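Local coordinates for beta-fructofuranosidase (Bifidobacterium adolescentis, PDB 6NOB), which probably hydrolyses terminal, non-reducing beta-fructofuranosides such as sucrose, acting as a glycoside hydrolase of family 32, at residues Ser98-Trp102 with Gln464-Ala468; Ala126-Asn130 with Gly152-Met158; Arg189-Phe195 with Thr222-Arg228. All coordinates share one frame; numbering follows the deposited sequence.

Contact 1: Ser98-Trp102 with Gln464-Ala468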
loop_
_atom_site.group_PDB
_atom_site.type_symbol
_atom_site.label_atom_id
_atom_site.label_comp_id
_atom_site.label_asym_id
_atom_site.label_seq_id
_atom_site.Cartn_x
_atom_site.Cartn_y
_atom_site.Cartn_z
ATOM N N SER A 98 -12.379 -12.390 -20.513
ATOM C CA SER A 98 -11.967 -11.057 -20.940
ATOM C C SER A 98 -10.456 -10.930 -21.095
ATOM O O SER A 98 -9.993 -10.056 -21.837
ATOM C CB SER A 98 -12.468 -10.006 -19.947
ATOM O OG SER A 98 -13.884 -10.015 -19.852
ATOM N N ASP A 99 -9.681 -11.775 -20.416
ATOM C CA ASP A 99 -8.221 -11.736 -20.511
ATOM C C ASP A 99 -7.766 -12.618 -21.677
ATOM O O ASP A 99 -7.187 -13.692 -21.509
ATOM C CB ASP A 99 -7.591 -12.173 -19.193
ATOM C CG ASP A 99 -7.798 -11.162 -18.079
ATOM O OD1 ASP A 99 -7.864 -9.950 -18.371
ATOM O OD2 ASP A 99 -7.886 -11.580 -16.905
ATOM N N THR A 100 -8.042 -12.131 -22.889
ATOM C CA THR A 100 -7.773 -12.916 -24.089
ATOM C C THR A 100 -6.312 -12.878 -24.516
ATOM O O THR A 100 -5.862 -13.797 -25.209
ATOM C CB THR A 100 -8.651 -12.438 -25.248
ATOM O OG1 THR A 100 -8.368 -11.062 -25.527
ATOM C CG2 THR A 100 -10.125 -12.595 -24.902
ATOM N N ASP A 101 -5.562 -11.847 -24.125
ATOM C CA ASP A 101 -4.144 -11.786 -24.460
ATOM C C ASP A 101 -3.308 -12.793 -23.681
ATOM O O ASP A 101 -2.113 -12.923 -23.961
ATOM C CB ASP A 101 -3.603 -10.375 -24.220
ATOM C CG ASP A 101 -3.944 -9.419 -25.345
ATOM O OD1 ASP A 101 -4.704 -9.815 -26.255
ATOM O OD2 ASP A 101 -3.447 -8.271 -25.322
ATOM N N TRP A 102 -3.898 -13.502 -22.715
ATOM C CA TRP A 102 -3.185 -14.509 -21.949
ATOM C C TRP A 102 -3.699 -15.903 -22.280
ATOM O O TRP A 102 -4.906 -16.088 -22.473
ATOM C CB TRP A 102 -3.337 -14.281 -20.441
ATOM C CG TRP A 102 -2.567 -13.123 -19.896
ATOM C CD1 TRP A 102 -1.506 -12.489 -20.475
ATOM C CD2 TRP A 102 -2.801 -12.458 -18.650
ATOM N NE1 TRP A 102 -1.066 -11.469 -19.667
ATOM C CE2 TRP A 102 -1.844 -11.430 -18.539
ATOM C CE3 TRP A 102 -3.726 -12.634 -17.616
ATOM C CZ2 TRP A 102 -1.786 -10.579 -17.436
ATOM C CZ3 TRP A 102 -3.668 -11.791 -16.523
ATOM C CH2 TRP A 102 -2.704 -10.776 -16.441
ATOM N N GLN A 464 -8.473 -2.201 -18.487
ATOM C CA GLN A 464 -8.266 -3.020 -19.672
ATOM C C GLN A 464 -7.899 -4.425 -19.215
ATOM O O GLN A 464 -7.487 -4.618 -18.065
ATOM C CB GLN A 464 -7.172 -2.427 -20.576
ATOM C CG GLN A 464 -5.928 -1.975 -19.840
ATOM C CD GLN A 464 -5.079 -1.033 -20.668
ATOM O OE1 GLN A 464 -4.481 -0.093 -20.144
ATOM N NE2 GLN A 464 -5.028 -1.276 -21.971
ATOM N N PRO A 465 -8.065 -5.426 -20.077
ATOM C CA PRO A 465 -7.750 -6.801 -19.674
ATOM C C PRO A 465 -6.262 -6.995 -19.421
ATOM O O PRO A 465 -5.420 -6.182 -19.811
ATOM C CB PRO A 465 -8.219 -7.640 -20.868
ATOM C CG PRO A 465 -9.200 -6.779 -21.584
ATOM C CD PRO A 465 -8.709 -5.378 -21.399
ATOM N N CYS A 466 -5.952 -8.103 -18.741
ATOM C CA CYS A 466 -4.572 -8.528 -18.509
ATOM C C CYS A 466 -3.754 -7.426 -17.842
ATOM O O CYS A 466 -2.606 -7.163 -18.208
ATOM C CB CYS A 466 -3.914 -8.979 -19.814
ATOM S SG CYS A 466 -4.806 -10.280 -20.697
ATOM N N LEU A 467 -4.356 -6.768 -16.852
ATOM C CA LEU A 467 -3.719 -5.649 -16.175
ATOM C C LEU A 467 -4.169 -5.616 -14.723
ATOM O O LEU A 467 -5.262 -6.074 -14.384
ATOM C CB LEU A 467 -4.059 -4.315 -16.849
ATOM C CG LEU A 467 -3.079 -3.167 -16.612
ATOM C CD1 LEU A 467 -1.832 -3.377 -17.447
ATOM C CD2 LEU A 467 -3.719 -1.822 -16.917
ATOM N N ALA A 468 -3.316 -5.059 -13.870
ATOM C CA ALA A 468 -3.648 -4.827 -12.475
ATOM C C ALA A 468 -3.828 -3.335 -12.227
ATOM O O ALA A 468 -3.262 -2.497 -12.935
ATOM C CB ALA A 468 -2.564 -5.382 -11.547
#

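Contact 2: Ala126-Asn130 with Gly152-Met158. With PEG (di(hydroxyethyl)ether), chain G.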
loop_
_atom_site.group_PDB
_atom_site.type_symbol
_atom_site.label_atom_id
_atom_site.label_comp_id
_atom_site.label_asym_id
_atom_site.label_seq_id
_atom_site.Cartn_x
_atom_site.Cartn_y
_atom_site.Cartn_z
ATOM N N ALA A 126 -3.288 -9.576 -11.631
ATOM C CA ALA A 126 -4.279 -8.728 -12.278
ATOM C C ALA A 126 -5.237 -8.235 -11.199
ATOM O O ALA A 126 -5.012 -8.457 -10.003
ATOM C CB ALA A 126 -5.002 -9.491 -13.393
ATOM N N ARG A 127 -6.315 -7.574 -11.626
ATOM C CA ARG A 127 -7.366 -7.076 -10.740
ATOM C C ARG A 127 -6.846 -5.978 -9.812
ATOM O O ARG A 127 -5.832 -5.340 -10.110
ATOM C CB ARG A 127 -7.989 -8.227 -9.940
ATOM C CG ARG A 127 -8.311 -9.477 -10.768
ATOM C CD ARG A 127 -9.448 -9.250 -11.764
ATOM N NE ARG A 127 -8.977 -8.770 -13.062
ATOM C CZ ARG A 127 -8.541 -9.558 -14.041
ATOM N NH1 ARG A 127 -8.504 -10.872 -13.872
ATOM N NH2 ARG A 127 -8.134 -9.033 -15.190
ATOM N N TRP A 128 -7.531 -5.750 -8.692
ATOM C CA TRP A 128 -7.332 -4.565 -7.864
ATOM C C TRP A 128 -6.557 -4.887 -6.593
ATOM O O TRP A 128 -6.773 -5.930 -5.967
ATOM C CB TRP A 128 -8.678 -3.935 -7.488
ATOM C CG TRP A 128 -8.606 -2.922 -6.373
ATOM C CD1 TRP A 128 -8.567 -3.177 -5.029
ATOM C CD2 TRP A 128 -8.593 -1.494 -6.508
ATOM N NE1 TRP A 128 -8.513 -1.999 -4.324
ATOM C CE2 TRP A 128 -8.532 -0.952 -5.207
ATOM C CE3 TRP A 128 -8.623 -0.622 -7.601
ATOM C CZ2 TRP A 128 -8.500 0.422 -4.971
ATOM C CZ3 TRP A 128 -8.591 0.743 -7.363
ATOM C CH2 TRP A 128 -8.532 1.250 -6.058
ATOM N N MET A 129 -5.685 -3.957 -6.195
ATOM C CA MET A 129 -4.953 -4.036 -4.937
ATOM C C MET A 129 -4.791 -2.635 -4.359
ATOM O O MET A 129 -4.529 -1.686 -5.104
ATOM C CB MET A 129 -3.572 -4.676 -5.142
ATOM C CG MET A 129 -2.630 -4.517 -3.954
ATOM S SD MET A 129 -0.961 -5.133 -4.260
ATOM C CE MET A 129 -0.278 -3.809 -5.249
ATOM N N ASN A 130 -4.950 -2.499 -3.034
ATOM C CA ASN A 130 -4.513 -1.260 -2.392
ATOM C C ASN A 130 -3.570 -1.508 -1.209
ATOM O O ASN A 130 -2.430 -1.937 -1.420
ATOM C CB ASN A 130 -5.708 -0.370 -1.986
ATOM C CG ASN A 130 -6.857 -1.128 -1.349
ATOM O OD1 ASN A 130 -7.479 -1.983 -1.974
ATOM N ND2 ASN A 130 -7.185 -0.764 -0.113
ATOM N N GLY A 152 -12.442 -7.598 -10.077
ATOM C CA GLY A 152 -12.576 -6.469 -10.975
ATOM C C GLY A 152 -11.392 -5.533 -10.901
ATOM O O GLY A 152 -10.405 -5.793 -10.209
ATOM N N PHE A 153 -11.515 -4.423 -11.630
ATOM C CA PHE A 153 -10.459 -3.428 -11.747
ATOM C C PHE A 153 -10.550 -2.327 -10.700
ATOM O O PHE A 153 -9.572 -1.600 -10.498
ATOM C CB PHE A 153 -10.492 -2.802 -13.147
ATOM C CG PHE A 153 -9.200 -2.153 -13.561
ATOM C CD1 PHE A 153 -8.108 -2.922 -13.938
ATOM C CD2 PHE A 153 -9.084 -0.772 -13.587
ATOM C CE1 PHE A 153 -6.921 -2.323 -14.327
ATOM C CE2 PHE A 153 -7.901 -0.168 -13.971
ATOM C CZ PHE A 153 -6.817 -0.945 -14.343
ATOM N N GLY A 154 -11.698 -2.175 -10.034
ATOM C CA GLY A 154 -11.871 -1.193 -8.996
ATOM C C GLY A 154 -11.937 -1.823 -7.612
ATOM O O GLY A 154 -11.814 -3.032 -7.433
ATOM N N TRP A 155 -12.133 -0.959 -6.621
ATOM C CA TRP A 155 -12.282 -1.424 -5.249
ATOM C C TRP A 155 -13.592 -2.191 -5.094
ATOM O O TRP A 155 -14.599 -1.866 -5.729
ATOM C CB TRP A 155 -12.233 -0.240 -4.280
ATOM C CG TRP A 155 -12.234 -0.651 -2.838
ATOM C CD1 TRP A 155 -11.145 -0.818 -2.027
ATOM C CD2 TRP A 155 -13.381 -0.949 -2.034
ATOM N NE1 TRP A 155 -11.546 -1.205 -0.770
ATOM C CE2 TRP A 155 -12.914 -1.292 -0.749
ATOM C CE3 TRP A 155 -14.760 -0.958 -2.276
ATOM C CZ2 TRP A 155 -13.775 -1.642 0.287
ATOM C CZ3 TRP A 155 -15.611 -1.310 -1.247
ATOM C CH2 TRP A 155 -15.117 -1.645 0.019
ATOM N N ASP A 156 -13.572 -3.220 -4.253
ATOM C CA ASP A 156 -14.761 -4.016 -3.959
ATOM C C ASP A 156 -14.544 -4.702 -2.615
ATOM O O ASP A 156 -13.620 -4.354 -1.869
ATOM C CB ASP A 156 -15.047 -5.016 -5.085
ATOM C CG ASP A 156 -16.524 -5.337 -5.226
ATOM O OD1 ASP A 156 -17.279 -5.145 -4.249
ATOM O OD2 ASP A 156 -16.926 -5.785 -6.320
ATOM N N ASN A 157 -15.397 -5.679 -2.303
ATOM C CA ASN A 157 -15.311 -6.392 -1.033
ATOM C C ASN A 157 -13.906 -6.946 -0.827
ATOM O O ASN A 157 -13.353 -7.626 -1.697
ATOM C CB ASN A 157 -16.345 -7.517 -0.991
ATOM C CG ASN A 157 -17.769 -6.996 -0.873
ATOM O OD1 ASN A 157 -18.061 -6.126 -0.049
ATOM N ND2 ASN A 157 -18.665 -7.528 -1.700
ATOM N N MET A 158 -13.334 -6.650 0.336
ATOM C CA MET A 158 -11.892 -6.694 0.514
ATOM C C MET A 158 -11.409 -8.072 0.947
ATOM O O MET A 158 -11.935 -8.658 1.900
ATOM C CB MET A 158 -11.461 -5.635 1.530
ATOM C CG MET A 158 -11.182 -4.285 0.894
ATOM S SD MET A 158 -9.725 -4.348 -0.169
ATOM C CE MET A 158 -10.442 -4.348 -1.808
HETATM C C1 PEG G . -10.081 -0.546 2.404
HETATM O O1 PEG G . -9.455 -1.390 1.480
HETATM C C2 PEG G . -9.228 -0.507 3.668
HETATM O O2 PEG G . -9.106 0.824 4.081
HETATM C C3 PEG G . -8.356 1.618 3.207
HETATM C C4 PEG G . -7.623 2.677 4.029
HETATM O O4 PEG G . -7.670 2.301 5.379
#

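Contact 3: Arg189-Phe195 with Thr222-Arg228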
loop_
_atom_site.group_PDB
_atom_site.type_symbol
_atom_site.label_atom_id
_atom_site.label_comp_id
_atom_site.label_asym_id
_atom_site.label_seq_id
_atom_site.Cartn_x
_atom_site.Cartn_y
_atom_site.Cartn_z
ATOM N N ARG A 189 -27.058 -5.812 -0.270
ATOM C CA ARG A 189 -27.275 -4.516 0.360
ATOM C C ARG A 189 -26.061 -4.038 1.145
ATOM O O ARG A 189 -25.994 -2.855 1.497
ATOM C CB ARG A 189 -28.487 -4.577 1.290
ATOM C CG ARG A 189 -29.802 -4.944 0.610
ATOM C CD ARG A 189 -30.864 -5.253 1.655
ATOM N NE ARG A 189 -30.459 -6.371 2.503
ATOM C CZ ARG A 189 -31.040 -6.697 3.653
ATOM N NH1 ARG A 189 -32.060 -5.987 4.114
ATOM N NH2 ARG A 189 -30.595 -7.737 4.346
ATOM N N ILE A 190 -25.105 -4.919 1.427
ATOM C CA ILE A 190 -23.988 -4.575 2.291
ATOM C C ILE A 190 -22.687 -4.647 1.500
ATOM O O ILE A 190 -22.597 -5.287 0.448
ATOM C CB ILE A 190 -23.920 -5.476 3.542
ATOM C CG1 ILE A 190 -24.013 -6.951 3.154
ATOM C CG2 ILE A 190 -25.041 -5.123 4.503
ATOM C CD1 ILE A 190 -23.933 -7.897 4.334
ATOM N N VAL A 191 -21.670 -3.966 2.031
ATOM C CA VAL A 191 -20.339 -3.918 1.438
ATOM C C VAL A 191 -19.329 -3.850 2.578
ATOM O O VAL A 191 -19.617 -3.318 3.653
ATOM C CB VAL A 191 -20.198 -2.717 0.468
ATOM C CG1 VAL A 191 -20.294 -1.393 1.221
ATOM C CG2 VAL A 191 -18.896 -2.802 -0.323
ATOM N N GLY A 192 -18.144 -4.416 2.346
ATOM C CA GLY A 192 -17.088 -4.391 3.342
ATOM C C GLY A 192 -15.973 -5.381 3.073
ATOM O O GLY A 192 -15.436 -5.425 1.963
ATOM N N GLY A 193 -15.598 -6.173 4.084
ATOM C CA GLY A 193 -14.635 -7.238 3.912
ATOM C C GLY A 193 -13.529 -7.162 4.945
ATOM O O GLY A 193 -13.667 -6.522 5.995
ATOM N N ALA A 194 -12.419 -7.831 4.643
ATOM C CA ALA A 194 -11.250 -7.853 5.521
ATOM C C ALA A 194 -10.389 -6.637 5.203
ATOM O O ALA A 194 -9.566 -6.669 4.285
ATOM C CB ALA A 194 -10.471 -9.151 5.345
ATOM N N PHE A 195 -10.574 -5.561 5.962
ATOM C CA PHE A 195 -9.848 -4.320 5.726
ATOM C C PHE A 195 -8.420 -4.436 6.264
ATOM O O PHE A 195 -7.964 -5.506 6.680
ATOM C CB PHE A 195 -10.599 -3.139 6.336
ATOM C CG PHE A 195 -11.678 -2.580 5.445
ATOM C CD1 PHE A 195 -12.238 -3.353 4.439
ATOM C CD2 PHE A 195 -12.119 -1.277 5.606
ATOM C CE1 PHE A 195 -13.227 -2.842 3.620
ATOM C CE2 PHE A 195 -13.103 -0.758 4.785
ATOM C CZ PHE A 195 -13.661 -1.542 3.792
ATOM N N THR A 222 -8.980 -4.866 10.528
ATOM C CA THR A 222 -10.316 -4.294 10.604
ATOM C C THR A 222 -11.280 -5.123 9.768
ATOM O O THR A 222 -10.974 -5.468 8.622
ATOM C CB THR A 222 -10.324 -2.846 10.111
ATOM O OG1 THR A 222 -9.561 -2.033 11.006
ATOM C CG2 THR A 222 -11.754 -2.311 10.030
ATOM N N ARG A 223 -12.430 -5.446 10.348
ATOM C CA ARG A 223 -13.565 -5.965 9.600
ATOM C C ARG A 223 -14.542 -4.821 9.371
ATOM O O ARG A 223 -14.854 -4.072 10.302
ATOM C CB ARG A 223 -14.252 -7.112 10.343
ATOM C CG ARG A 223 -13.538 -8.448 10.224
ATOM C CD ARG A 223 -13.776 -9.075 8.861
ATOM N NE ARG A 223 -12.937 -10.250 8.651
ATOM C CZ ARG A 223 -12.848 -10.906 7.499
ATOM N NH1 ARG A 223 -13.548 -10.499 6.450
ATOM N NH2 ARG A 223 -12.055 -11.965 7.395
ATOM N N HIS A 224 -15.007 -4.680 8.133
ATOM C CA HIS A 224 -15.882 -3.588 7.733
ATOM C C HIS A 224 -17.219 -4.154 7.282
ATOM O O HIS A 224 -17.261 -5.100 6.486
ATOM C CB HIS A 224 -15.243 -2.765 6.612
ATOM C CG HIS A 224 -16.048 -1.575 6.188
ATOM N ND1 HIS A 224 -15.750 -0.291 6.593
ATOM C CD2 HIS A 224 -17.127 -1.469 5.375
ATOM C CE1 HIS A 224 -16.615 0.551 6.058
ATOM N NE2 HIS A 224 -17.462 -0.138 5.315
ATOM N N LEU A 225 -18.302 -3.581 7.802
ATOM C CA LEU A 225 -19.658 -3.928 7.395
ATOM C C LEU A 225 -20.441 -2.638 7.226
ATOM O O LEU A 225 -20.510 -1.829 8.158
ATOM C CB LEU A 225 -20.334 -4.837 8.424
ATOM C CG LEU A 225 -21.850 -4.979 8.298
ATOM C CD1 LEU A 225 -22.219 -5.712 7.014
ATOM C CD2 LEU A 225 -22.415 -5.693 9.515
ATOM N N GLU A 226 -21.031 -2.446 6.048
ATOM C CA GLU A 226 -21.708 -1.194 5.736
ATOM C C GLU A 226 -22.898 -1.459 4.826
ATOM O O GLU A 226 -22.773 -2.175 3.830
ATOM C CB GLU A 226 -20.747 -0.207 5.066
ATOM C CG GLU A 226 -21.425 1.027 4.493
ATOM C CD GLU A 226 -20.442 1.994 3.865
ATOM O OE1 GLU A 226 -19.235 1.673 3.826
ATOM O OE2 GLU A 226 -20.876 3.074 3.407
ATOM N N THR A 227 -24.042 -0.875 5.173
ATOM C CA THR A 227 -25.206 -0.885 4.298
ATOM C C THR A 227 -25.008 0.163 3.210
ATOM O O THR A 227 -24.892 1.355 3.512
ATOM C CB THR A 227 -26.473 -0.600 5.103
ATOM O OG1 THR A 227 -26.550 -1.507 6.212
ATOM C CG2 THR A 227 -27.716 -0.753 4.233
ATOM N N ARG A 228 -24.958 -0.282 1.953
ATOM C CA ARG A 228 -24.716 0.617 0.828
ATOM C C ARG A 228 -25.679 1.797 0.853
ATOM O O ARG A 228 -26.899 1.621 0.922
ATOM C CB ARG A 228 -24.859 -0.139 -0.496
ATOM C CG ARG A 228 -23.808 -1.209 -0.743
ATOM C CD ARG A 228 -24.001 -1.848 -2.114
ATOM N NE ARG A 228 -23.387 -3.171 -2.196
ATOM C CZ ARG A 228 -22.148 -3.394 -2.624
ATOM N NH1 ARG A 228 -21.386 -2.382 -3.012
ATOM N NH2 ARG A 228 -21.669 -4.632 -2.664
HETATM O O HOH W 1 -28.086 -0.942 0.596
HETATM O O HOH W 2 -21.567 -7.126 -1.244
#

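Contact 1: Ser98-Trp102 with Gln464-Ala468
The carboxylate of Asp99 is gripped at both oxygens. OD1 accepts the backbone N of Cys466 at 2.7 Å (N-H...O 156°), from above the carboxylate plane, while OD2 forms a salt bridge to Arg127. An acidic residue suits this place because it can receive a peptide N-H and still answer a guanidinium. Cys466 has a left-handed backbone conformation, and its side chain packs under the indole of Trp102. The small thiol sits over one ring face, nearly along the normal of the five-membered ring (13° off): SG is 3.6 Å from the centroid of that ring of Trp102, a sulfur-aromatic contact. Beside it, Cys466 CB makes a CH-pi contact 3.7 Å from the centroid of the six-membered ring. With SG anti to the carbonyl carbon (chi1 -55°), the sulfur also meets CB of Asp99 and CB of Asp101, so it is held between the indole and the type I turn running from Asp99 to Trp102. Pro465 completes the fit, its CB 3.2 Å from Ser98 O. Trp102 NE1 is bonded to Gln110 O, and Asp101 pairs with Arg114. The contact joins the loop between strand 91-92 and helix 108-112 to the loop that leads from strand 448-454 into strand 468-481.

Contact 2: Ala126-Asn130 with Gly152-Met158
Gly152 meets the start of strand 127-138 through its carbonyl: its O lies 3.3 Å from CA of Arg127 and also touches that residue's CB. It is near Trp128 N too, but the angle is too poor for a hydrogen bond. At Phe153 it is again the backbone that touches, O lying at the indole edge, 3.2 Å from CE3 of Trp128, while the phenyl group turns off towards Glu463. The peptide from Gly154 to Trp155 then passes over one face of the same indole. Gly154, without a side chain, presents just its flat backbone, and Trp155 N sits 3.5 Å above the ring plane. Trp155 CA follows with a CH-pi contact, 3.8 Å from the centroid of the five-membered ring of Trp128. The two indoles stand almost perpendicular (85°), yet their placement is neither a stack nor edge-to-face. With CG anti to its backbone N (chi1 -174°), Trp155 carries its indole N-H to the bound di(hydroxyethyl)ether, where NE1 donates to O1 at 3.1 Å. Asn130 ND2 donates to that same O1 at 2.8 Å. The amide of Asn130 is steadied at its other end by Trp128 NE1, which donates to OD1 at 2.6 Å. Beyond Trp155, Asp156 OD1 accepts the backbone N of Asn157, and its OD2 pairs with Arg52. Met158 closes the segment, its flexible thioether bent so that CE lies 3.9 Å from CD1 of Trp128. Trp155, Met158 and Asn130 thus surround O1 of the ether, probably a molecule from the crystallisation liquor, with Gln147 also bonded to it and Trp128 behind as second shell holding Asn130. Trp128-Asn130 opens the W-M-N-D-P-N-G motif of family 32, which in relatives lines the fructose-binding active site of the five-bladed propeller.

Contact 3: Arg189-Phe195 with Thr222-Arg228
Phe195 N donates to Thr222 O at 2.7 Å, and at the far end Arg228 N reaches Arg189 O at 2.8 Å. Between them two antiparallel hydrogen-bonded pairs join the strands. Val191 N binds Glu226 O at 2.8 Å, with only a weak bond returning from Glu226 N, whereas Gly193 and His224 exchange two sound bonds. Along the second strand His224 NE2 donates to Glu226 OE1 at 2.9 Å, nearly in the imidazole plane and on the anti side of the carboxylate. His224 ND1 is bonded to Glu236, so both ring nitrogens are engaged, fixing the imidazole's rotation. One water donates to both Arg189 O and Arg228 O, bridging the two segments beside the Arg228-Arg189 bond.

Gly192 and Gly193 adopt backbone angles accessible to glycine, and Gly192 CA comes within 3.2 Å of His224 O in a CA-H...O contact. The strand backbone sets His224 CB over the centre of the Phe195 ring, a CH-pi contact 3.3 Å from the centroid. Chi1 (-177°, CG opposite the backbone N) then swings the imidazole alongside that ring, CG and ND1 lying against CE2 and CZ of Phe195. The two rings are nearly parallel (16°) but slid so far that they barely overlap. Val191 lies on the same sheet face as His224 and Glu226, its CB under the guanidinium of Arg228, whose main polar partner is Glu188. On the opposite face Ile190 CG2 meets Leu225 CD1 at 3.8 Å, and the methyl of Ala194 packs under the guanidinium of Arg223, whose charge is paired with Glu252.

Strand 190-202, an outer strand of a four-stranded antiparallel sheet, turns a corner at Ala194 and meets Met158 at its other edge. Strand 216-227 lies next to it, followed by strand 235-243.

From the N terminus, the chain passes Ser98-Trp102 and only meets its partner, Gln464-Ala468, after more than 360 residues, so contact 1 closes a long loop. Contacts 2 and 3 are nested within it, one after the other, each closing a short local loop. Contact 1 touches contact 2 where Ala468, at the start of strand 468-481, packs on Ala126 and Arg127. Contact 2 continues into contact 3: Met158 probably forms backbone hydrogen bonds with Gly192 and Ala194, and Trp155 packs on Phe195. Contacts 1 and 3 stay about 17 Å apart at their nearest atoms; contact 2 lies between the loops of contact 1 and the sheet of contact 3, through strand 127-138 and loop 152-158.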